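PDB 5G4D: CRISPR-associated endoribonuclease Cas2 from Thermococcus onnurineus, which probably acts as a magnesium-dependent endoribonuclease on single-stranded RNA and pairs as a homodimer with Cas1 in CRISPR adaptive immunity. Local coordinates for residues V14-R19 against E58-V63; F23-L28 against S34-E39. All coordinates share one frame; numbering follows the deposited sequence.

Contact 1 of 2, residues V14-R19 against E58-V63; sequences VERVNR and EDEDSV. Unlike the reference sequence in segment 14-19: Arg-19 (reference Lys).
The guanidinium group of Arg-16 meets both of its acidic partners at its edge, Asp-61 along the NE and NH2 side and Glu-60 at NH2, all close to the guanidinium plane. Arg-16 engages Asp-61 through NE and NH2, each bonding a different carboxylate oxygen. The shorter bond of this salt bridge runs from Arg-16 NE to Asp-61 OD2, 2.7 Å long and nearly straight, and uses the syn lone pair of the oxygen. Its companion joins Arg-16 NH2 to Asp-61 OD1 at 3.0 Å; here the oxygen is also met on its syn side, but the donor stands out of the carboxylate plane because the two flat groups are turned 36° against each other. Glu-60 is held differently. Its OE1 accepts from Arg-16 NH2 at 3.0 Å through the anti lone pair, and its carboxylate plane is twisted 58° from the guanidinium. NH2 thus donates to both acids. The arginine chain runs straight through chi2 and bends at chi3 (-69°), which brings NE round to the Asp-61 carboxylate. One water accepts from Arg-16 NH1 at 3.0 Å and donates to Glu-60 OE1 at 2.8 Å, with a weak further link to Glu-15 OE1, and so ties NH1 into the network. Each oxygen of the buried Asp-61 has a second donor, Ala-13 N for OD1 and Asp-57 N for OD2; these donors, together with the arginine, would be expected to stabilise its negative charge. Arg-16 occupies the N-cap position of helix 17-25, and Asp-61 directly precedes strand 62-68. The salt-bridge network therefore joins the loop after strand 4-11 to the loop after helix 42-55, while strand 62-68 pairs with strand 4-11 and continues the sheet into the second subunit.

Contact 2 of 2, residues F23-L28 against S34-E39; sequences FLRRHL and SVFEGE
Phe-36, the first residue of strand 35-40 to reach the end of helix 17-25, holds CG anti to its carbonyl carbon (chi1 -72°), which brings its ring against the last turn with one face covered by Leu-24. Leu-24 CB sits 3.6 Å from the ring centroid and almost exactly on the ring normal, a CH-pi contact. On the same face, Leu-24 CD1 lies over the rim of the ring, 3.7 Å from Phe-36 CD1. Arg-25 CG lies at the edge, 3.6 Å from Phe-36 CE2. Leu-28 O is also at the edge, near CD2, and Leu-28 CB packs against Phe-36 CB. Glu-37 leaves the strand on the side away from the helix, its carboxylate engaged by Tyr-5 and Arg-74 of the same chain and by Tyr-66 of the second subunit; toward Leu-28 it offers its backbone, with Glu-37 O 3.6 Å from Leu-28 CB. At Gly-38 the absence of a side chain lets Leu-28 CD2 settle against the backbone, 3.8 Å from Gly-38 CA; the backbone angles here would also press a CB against Glu-37 O. Leu-28 is placed by the closing turn of the helix, where Leu-24 O accepts from both His-27 N and Leu-28 N. Tyr-10, Val-6 and Ile-8 of strand 4-11 and Ile-48 and Leu-52 of helix 42-55 extend this apolar layer, the helix-on-sheet packing characteristic of the ferredoxin-like fold of Cas2.

In the fold
Contacts 1 and 2 lie toward the two ends of helix 17-25, with centres about 15 Å apart, and they do not touch each other. Both segments of contact 2 fall between the two segments of contact 1 in the sequence. Contact 2 is buried and contact 1 only partly so: the centre of contact 2 lies about 5 Å, and that of contact 1 about 13 Å, from the centre of the chain. Both reach the same antiparallel sheet and both touch the second subunit. The predicted magnesium ligand Asp-11 is nearer to contact 1: its side chain is about 7 Å from that of Asp-61, and about 11 Å from that of Leu-24 in contact 2.

Contact 1 of 2, residues V14-R19 against E58-V63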
ATOM      1  N   VAL A  14      14.105  -8.899   7.088  1.00 21.21           N
ATOM      2  CA  VAL A  14      15.029  -7.831   7.454  1.00 20.21           C
ATOM      3  C   VAL A  14      16.352  -7.916   6.694  1.00 20.02           C
ATOM      4  O   VAL A  14      16.996  -6.889   6.456  1.00 21.31           O
ATOM      5  CB  VAL A  14      15.261  -7.843   8.980  1.00 25.73           C
ATOM      6  CG1 VAL A  14      15.980  -9.105   9.397  1.00 26.09           C
ATOM      7  CG2 VAL A  14      16.063  -6.641   9.378  1.00 23.67           C
ATOM      8  N   GLU A  15      16.795  -9.120   6.317  1.00 22.19           N
ATOM      9  CA  GLU A  15      18.077  -9.235   5.619  1.00 24.75           C
ATOM     10  C   GLU A  15      18.034  -8.661   4.214  1.00 27.55           C
ATOM     11  O   GLU A  15      19.096  -8.420   3.622  1.00 26.61           O
ATOM     12  CB  GLU A  15      18.534 -10.692   5.513  1.00 26.19           C
ATOM     13  CG  GLU A  15      18.920 -11.349   6.808  1.00 29.91           C
ATOM     14  CD  GLU A  15      17.735 -11.978   7.512  1.00 35.46           C
ATOM     15  OE1 GLU A  15      16.572 -11.654   7.170  1.00 29.99           O
ATOM     16  OE2 GLU A  15      17.969 -12.809   8.419  1.00 39.80           O
ATOM     17  N   ARG A  16      16.842  -8.455   3.665  1.00 20.33           N
ATOM     18  CA  ARG A  16      16.699  -8.077   2.274  1.00 23.69           C
ATOM     19  C   ARG A  16      15.915  -6.794   2.062  1.00 22.58           C
ATOM     20  O   ARG A  16      15.909  -6.279   0.934  1.00 23.51           O
ATOM     21  CB  ARG A  16      16.015  -9.210   1.495  1.00 21.34           C
ATOM     22  CG  ARG A  16      16.806 -10.514   1.490  1.00 25.05           C
ATOM     23  CD  ARG A  16      16.089 -11.606   0.726  1.00 24.86           C
ATOM     24  NE  ARG A  16      14.870 -12.065   1.388  1.00 23.03           N
ATOM     25  CZ  ARG A  16      14.846 -12.960   2.371  1.00 27.40           C
ATOM     26  NH1 ARG A  16      15.977 -13.494   2.810  1.00 27.91           N
ATOM     27  NH2 ARG A  16      13.695 -13.340   2.905  1.00 25.39           N
ATOM     28  N   VAL A  17      15.262  -6.260   3.095  1.00 18.62           N
ATOM     29  CA  VAL A  17      14.270  -5.211   2.878  1.00 21.47           C
ATOM     30  C   VAL A  17      14.933  -3.926   2.401  1.00 24.24           C
ATOM     31  O   VAL A  17      14.416  -3.242   1.506  1.00 22.49           O
ATOM     32  CB  VAL A  17      13.422  -4.985   4.147  1.00 21.72           C
ATOM     33  CG1 VAL A  17      14.270  -4.480   5.321  1.00 20.22           C
ATOM     34  CG2 VAL A  17      12.265  -4.014   3.839  1.00 23.48           C
ATOM     35  N   ASN A  18      16.101  -3.594   2.946  1.00 21.22           N
ATOM     36  CA  ASN A  18      16.691  -2.309   2.613  1.00 23.25           C
ATOM     37  C   ASN A  18      17.298  -2.291   1.210  1.00 21.90           C
ATOM     38  O   ASN A  18      17.382  -1.216   0.609  1.00 25.05           O
ATOM     39  CB  ASN A  18      17.693  -1.912   3.710  1.00 29.70           C
ATOM     40  CG  ASN A  18      16.986  -1.481   5.013  1.00 29.83           C
ATOM     41  OD1 ASN A  18      16.167  -0.555   5.010  1.00 30.42           O
ATOM     42  ND2 ASN A  18      17.275  -2.173   6.117  1.00 26.79           N
ATOM     43  N   ARG A  19      17.653  -3.448   0.641  1.00 20.88           N
ATOM     44  CA  ARG A  19      18.025  -3.477  -0.772  1.00 23.46           C
ATOM     45  C   ARG A  19      16.808  -3.314  -1.681  1.00 22.65           C
ATOM     46  O   ARG A  19      16.917  -2.717  -2.760  1.00 21.20           O
ATOM     47  CB  ARG A  19      18.755  -4.777  -1.107  1.00 30.18           C
ATOM     48  CG  ARG A  19      20.126  -4.920  -0.438  1.00 35.40           C
ATOM     49  CD  ARG A  19      21.149  -5.496  -1.406  1.00 39.36           C
ATOM     50  NE  ARG A  19      21.345  -4.626  -2.566  1.00 46.13           N
ATOM     51  CZ  ARG A  19      22.240  -3.643  -2.628  1.00 51.08           C
ATOM     52  NH1 ARG A  19      23.036  -3.401  -1.591  1.00 50.76           N
ATOM     53  NH2 ARG A  19      22.343  -2.901  -3.728  1.00 50.19           N
ATOM     54  N   GLU A  58      11.446 -15.664  -2.725  1.00 27.78           N
ATOM     55  CA  GLU A  58      10.043 -15.863  -3.061  1.00 26.27           C
ATOM     56  C   GLU A  58       9.331 -16.838  -2.133  1.00 31.55           C
ATOM     57  O   GLU A  58       8.100 -16.895  -2.158  1.00 33.74           O
ATOM     58  CB  GLU A  58       9.924 -16.306  -4.523  1.00 32.51           C
ATOM     59  CG  GLU A  58      10.153 -15.157  -5.495  1.00 31.35           C
ATOM     60  CD  GLU A  58      10.251 -15.601  -6.946  1.00 33.62           C
ATOM     61  OE1 GLU A  58       9.236 -16.085  -7.495  1.00 31.82           O
ATOM     62  OE2 GLU A  58      11.347 -15.459  -7.540  1.00 31.60           O
ATOM     63  N   ASP A  59      10.057 -17.580  -1.294  1.00 34.10           N
ATOM     64  CA  ASP A  59       9.416 -18.414  -0.282  1.00 36.28           C
ATOM     65  C   ASP A  59       9.058 -17.654   0.991  1.00 34.76           C
ATOM     66  O   ASP A  59       8.254 -18.158   1.784  1.00 34.76           O
ATOM     67  CB  ASP A  59      10.320 -19.598   0.087  1.00 39.29           C
ATOM     68  CG  ASP A  59      10.315 -20.682  -0.966  1.00 42.29           C
ATOM     69  OD1 ASP A  59       9.214 -21.065  -1.416  1.00 45.51           O
ATOM     70  OD2 ASP A  59      11.413 -21.144  -1.346  1.00 46.05           O
ATOM     71  N   GLU A  60       9.628 -16.467   1.205  1.00 31.76           N
ATOM     72  CA  GLU A  60       9.436 -15.705   2.435  1.00 28.39           C
ATOM     73  C   GLU A  60       8.750 -14.369   2.207  1.00 30.33           C
ATOM     74  O   GLU A  60       7.831 -14.008   2.957  1.00 28.60           O
ATOM     75  CB  GLU A  60      10.788 -15.452   3.118  1.00 31.86           C
ATOM     76  CG  GLU A  60      11.553 -16.689   3.529  1.00 38.18           C
ATOM     77  CD  GLU A  60      12.293 -16.484   4.839  1.00 42.90           C
ATOM     78  OE1 GLU A  60      12.971 -15.443   4.981  1.00 42.76           O
ATOM     79  OE2 GLU A  60      12.190 -17.365   5.719  1.00 50.45           O
ATOM     80  N   ASP A  61       9.189 -13.616   1.206  1.00 25.04           N
ATOM     81  CA  ASP A  61       8.798 -12.226   1.035  1.00 24.65           C
ATOM     82  C   ASP A  61       7.544 -12.113   0.179  1.00 23.90           C
ATOM     83  O   ASP A  61       7.179 -13.030  -0.563  1.00 23.61           O
ATOM     84  CB  ASP A  61       9.944 -11.441   0.402  1.00 21.92           C
ATOM     85  CG  ASP A  61      11.247 -11.596   1.168  1.00 25.46           C
ATOM     86  OD1 ASP A  61      11.191 -11.741   2.410  1.00 23.85           O
ATOM     87  OD2 ASP A  61      12.327 -11.563   0.534  1.00 23.54           O
ATOM     88  N   SER A  62       6.869 -10.971   0.293  1.00 20.03           N
ATOM     89  CA  SER A  62       5.701 -10.722  -0.541  1.00 23.37           C
ATOM     90  C   SER A  62       5.710  -9.286  -1.039  1.00 21.51           C
ATOM     91  O   SER A  62       5.862  -8.345  -0.254  1.00 19.56           O
ATOM     92  CB  SER A  62       4.402 -11.019   0.214  1.00 24.83           C
ATOM     93  OG  SER A  62       4.119 -10.025   1.183  1.00 35.76           O
ATOM     94  N   VAL A  63       5.548  -9.127  -2.347  1.00 18.86           N
ATOM     95  CA  VAL A  63       5.396  -7.826  -2.983  1.00 19.19           C
ATOM     96  C   VAL A  63       4.058  -7.835  -3.706  1.00 18.17           C
ATOM     97  O   VAL A  63       3.755  -8.784  -4.436  1.00 18.43           O
ATOM     98  CB  VAL A  63       6.539  -7.525  -3.972  1.00 18.32           C
ATOM     99  CG1 VAL A  63       6.390  -6.123  -4.526  1.00 17.67           C
ATOM    100  CG2 VAL A  63       7.913  -7.726  -3.325  1.00 18.30           C
TER
HETATM  101  O   HOH W   1      15.497 -14.466   5.617  1.00 39.71           O

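Contact 2 of 2, residues F23-L28 against S34-E39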
ATOM      1  N   PHE A  23      16.395  -0.142  -4.334  1.00 20.12           N
ATOM      2  CA  PHE A  23      16.075  -0.375  -5.742  1.00 18.88           C
ATOM      3  C   PHE A  23      14.831   0.402  -6.158  1.00 22.15           C
ATOM      4  O   PHE A  23      14.807   1.036  -7.220  1.00 23.33           O
ATOM      5  CB  PHE A  23      15.886  -1.872  -6.003  1.00 18.04           C
ATOM      6  CG  PHE A  23      15.361  -2.198  -7.385  1.00 21.25           C
ATOM      7  CD1 PHE A  23      16.200  -2.161  -8.488  1.00 21.90           C
ATOM      8  CD2 PHE A  23      14.035  -2.560  -7.574  1.00 21.36           C
ATOM      9  CE1 PHE A  23      15.723  -2.465  -9.761  1.00 20.75           C
ATOM     10  CE2 PHE A  23      13.539  -2.856  -8.840  1.00 20.16           C
ATOM     11  CZ  PHE A  23      14.391  -2.816  -9.939  1.00 22.59           C
ATOM     12  N   LEU A  24      13.773   0.349  -5.346  1.00 18.63           N
ATOM     13  CA  LEU A  24      12.537   1.005  -5.758  1.00 17.20           C
ATOM     14  C   LEU A  24      12.674   2.524  -5.746  1.00 19.28           C
ATOM     15  O   LEU A  24      12.000   3.210  -6.526  1.00 18.27           O
ATOM     16  CB  LEU A  24      11.375   0.544  -4.874  1.00 17.24           C
ATOM     17  CG  LEU A  24      10.896  -0.890  -5.159  1.00 16.71           C
ATOM     18  CD1 LEU A  24       9.800  -1.271  -4.175  1.00 13.19           C
ATOM     19  CD2 LEU A  24      10.398  -1.085  -6.592  1.00 17.02           C
ATOM     20  N   ARG A  25      13.556   3.069  -4.901  1.00 19.25           N
ATOM     21  CA  ARG A  25      13.784   4.512  -4.908  1.00 22.23           C
ATOM     22  C   ARG A  25      14.350   4.981  -6.238  1.00 23.38           C
ATOM     23  O   ARG A  25      14.171   6.144  -6.615  1.00 25.51           O
ATOM     24  CB  ARG A  25      14.723   4.921  -3.769  1.00 24.23           C
ATOM     25  CG  ARG A  25      14.102   4.882  -2.392  1.00 27.99           C
ATOM     26  CD  ARG A  25      15.040   5.469  -1.341  1.00 33.41           C
ATOM     27  NE  ARG A  25      15.304   6.892  -1.546  1.00 37.57           N
ATOM     28  CZ  ARG A  25      16.263   7.570  -0.920  1.00 45.75           C
ATOM     29  NH1 ARG A  25      17.059   6.952  -0.058  1.00 40.05           N
ATOM     30  NH2 ARG A  25      16.438   8.864  -1.163  1.00 47.22           N
ATOM     31  N   ARG A  26      15.023   4.095  -6.968  1.00 24.54           N
ATOM     32  CA  ARG A  26      15.521   4.450  -8.289  1.00 25.52           C
ATOM     33  C   ARG A  26      14.450   4.406  -9.375  1.00 26.15           C
ATOM     34  O   ARG A  26      14.756   4.715 -10.532  1.00 26.12           O
ATOM     35  CB  ARG A  26      16.671   3.522  -8.675  1.00 26.96           C
ATOM     36  CG  ARG A  26      17.849   3.548  -7.717  1.00 30.28           C
ATOM     37  CD  ARG A  26      18.844   2.454  -8.066  1.00 39.20           C
ATOM     38  NE  ARG A  26      20.202   2.963  -8.082  1.00 48.29           N
ATOM     39  CZ  ARG A  26      21.067   2.797  -7.087  1.00 48.97           C
ATOM     40  NH1 ARG A  26      20.711   2.122  -6.006  1.00 45.69           N
ATOM     41  NH2 ARG A  26      22.296   3.302  -7.168  1.00 46.59           N
ATOM     42  N   HIS A  27      13.206   4.048  -9.050  1.00 21.50           N
ATOM     43  CA  HIS A  27      12.217   3.833 -10.098  1.00 20.76           C
ATOM     44  C   HIS A  27      10.880   4.491  -9.788  1.00 22.27           C
ATOM     45  O   HIS A  27      10.142   4.851 -10.710  1.00 21.94           O
ATOM     46  CB  HIS A  27      12.020   2.334 -10.331  1.00 22.99           C
ATOM     47  CG  HIS A  27      13.232   1.651 -10.886  1.00 24.93           C
ATOM     48  ND1 HIS A  27      13.474   1.554 -12.239  1.00 28.14           N
ATOM     49  CD2 HIS A  27      14.279   1.052 -10.271  1.00 24.98           C
ATOM     50  CE1 HIS A  27      14.613   0.911 -12.436  1.00 28.29           C
ATOM     51  NE2 HIS A  27      15.124   0.598 -11.259  1.00 28.88           N
ATOM     52  N   LEU A  28      10.567   4.666  -8.504  1.00 19.50           N
ATOM     53  CA  LEU A  28       9.244   5.116  -8.097  1.00 17.28           C
ATOM     54  C   LEU A  28       9.345   6.114  -6.947  1.00 19.59           C
ATOM     55  O   LEU A  28      10.386   6.264  -6.302  1.00 21.80           O
ATOM     56  CB  LEU A  28       8.366   3.921  -7.690  1.00 17.80           C
ATOM     57  CG  LEU A  28       8.020   2.912  -8.789  1.00 17.81           C
ATOM     58  CD1 LEU A  28       7.313   1.714  -8.204  1.00 16.75           C
ATOM     59  CD2 LEU A  28       7.151   3.568  -9.866  1.00 16.30           C
ATOM     60  N   SER A  34       7.741   1.127   3.144  1.00 21.76           N
ATOM     61  CA  SER A  34       7.397  -0.051   2.345  1.00 20.20           C
ATOM     62  C   SER A  34       6.275   0.219   1.344  1.00 16.86           C
ATOM     63  O   SER A  34       5.587  -0.708   0.910  1.00 15.39           O
ATOM     64  CB  SER A  34       7.042  -1.243   3.235  1.00 21.52           C
ATOM     65  OG  SER A  34       8.029  -1.413   4.232  1.00 28.71           O
ATOM     66  N   VAL A  35       6.091   1.472   0.937  1.00 16.38           N
ATOM     67  CA  VAL A  35       5.104   1.817  -0.087  1.00 13.51           C
ATOM     68  C   VAL A  35       5.744   2.742  -1.111  1.00 15.22           C
ATOM     69  O   VAL A  35       6.334   3.761  -0.739  1.00 16.16           O
ATOM     70  CB  VAL A  35       3.867   2.502   0.515  1.00 16.93           C
ATOM     71  CG1 VAL A  35       2.829   2.783  -0.593  1.00 15.03           C
ATOM     72  CG2 VAL A  35       3.283   1.660   1.655  1.00 16.00           C
ATOM     73  N   PHE A  36       5.576   2.413  -2.392  1.00 13.64           N
ATOM     74  CA  PHE A  36       6.043   3.233  -3.508  1.00 13.46           C
ATOM     75  C   PHE A  36       4.924   3.389  -4.530  1.00 14.71           C
ATOM     76  O   PHE A  36       4.019   2.551  -4.623  1.00 15.49           O
ATOM     77  CB  PHE A  36       7.289   2.627  -4.202  1.00 13.71           C
ATOM     78  CG  PHE A  36       8.556   2.719  -3.384  1.00 15.05           C
ATOM     79  CD1 PHE A  36       8.794   1.834  -2.351  1.00 12.77           C
ATOM     80  CD2 PHE A  36       9.510   3.691  -3.665  1.00 18.30           C
ATOM     81  CE1 PHE A  36       9.962   1.919  -1.578  1.00 17.79           C
ATOM     82  CE2 PHE A  36      10.691   3.788  -2.910  1.00 18.87           C
ATOM     83  CZ  PHE A  36      10.918   2.896  -1.873  1.00 19.63           C
ATOM     84  N   GLU A  37       4.982   4.468  -5.317  1.00 14.36           N
ATOM     85  CA  GLU A  37       4.018   4.615  -6.405  1.00 13.86           C
ATOM     86  C   GLU A  37       4.608   5.462  -7.531  1.00 17.33           C
ATOM     87  O   GLU A  37       5.565   6.214  -7.330  1.00 18.27           O
ATOM     88  CB  GLU A  37       2.689   5.224  -5.919  1.00 15.52           C
ATOM     89  CG  GLU A  37       2.760   6.673  -5.459  1.00 19.92           C
ATOM     90  CD  GLU A  37       1.390   7.243  -5.111  1.00 16.49           C
ATOM     91  OE1 GLU A  37       0.672   7.665  -6.050  1.00 22.48           O
ATOM     92  OE2 GLU A  37       1.039   7.270  -3.914  1.00 20.12           O
ATOM     93  N   GLY A  38       4.010   5.343  -8.707  1.00 16.53           N
ATOM     94  CA  GLY A  38       4.407   6.169  -9.838  1.00 18.67           C
ATOM     95  C   GLY A  38       3.965   5.607 -11.171  1.00 17.89           C
ATOM     96  O   GLY A  38       3.477   4.482 -11.290  1.00 16.23           O
ATOM     97  N   GLU A  39       4.152   6.431 -12.201  1.00 18.24           N
ATOM     98  CA  GLU A  39       3.826   6.039 -13.570  1.00 21.03           C
ATOM     99  C   GLU A  39       4.957   5.217 -14.179  1.00 19.65           C
ATOM    100  O   GLU A  39       6.136   5.476 -13.925  1.00 23.24           O
ATOM    101  CB  GLU A  39       3.572   7.278 -14.430  1.00 26.88           C
ATOM    102  CG  GLU A  39       4.603   8.382 -14.227  1.00 34.29           C
ATOM    103  CD  GLU A  39       4.550   9.453 -15.311  1.00 41.42           C
ATOM    104  OE1 GLU A  39       3.434   9.919 -15.634  1.00 39.62           O
ATOM    105  OE2 GLU A  39       5.624   9.824 -15.835  1.00 44.91           O
TER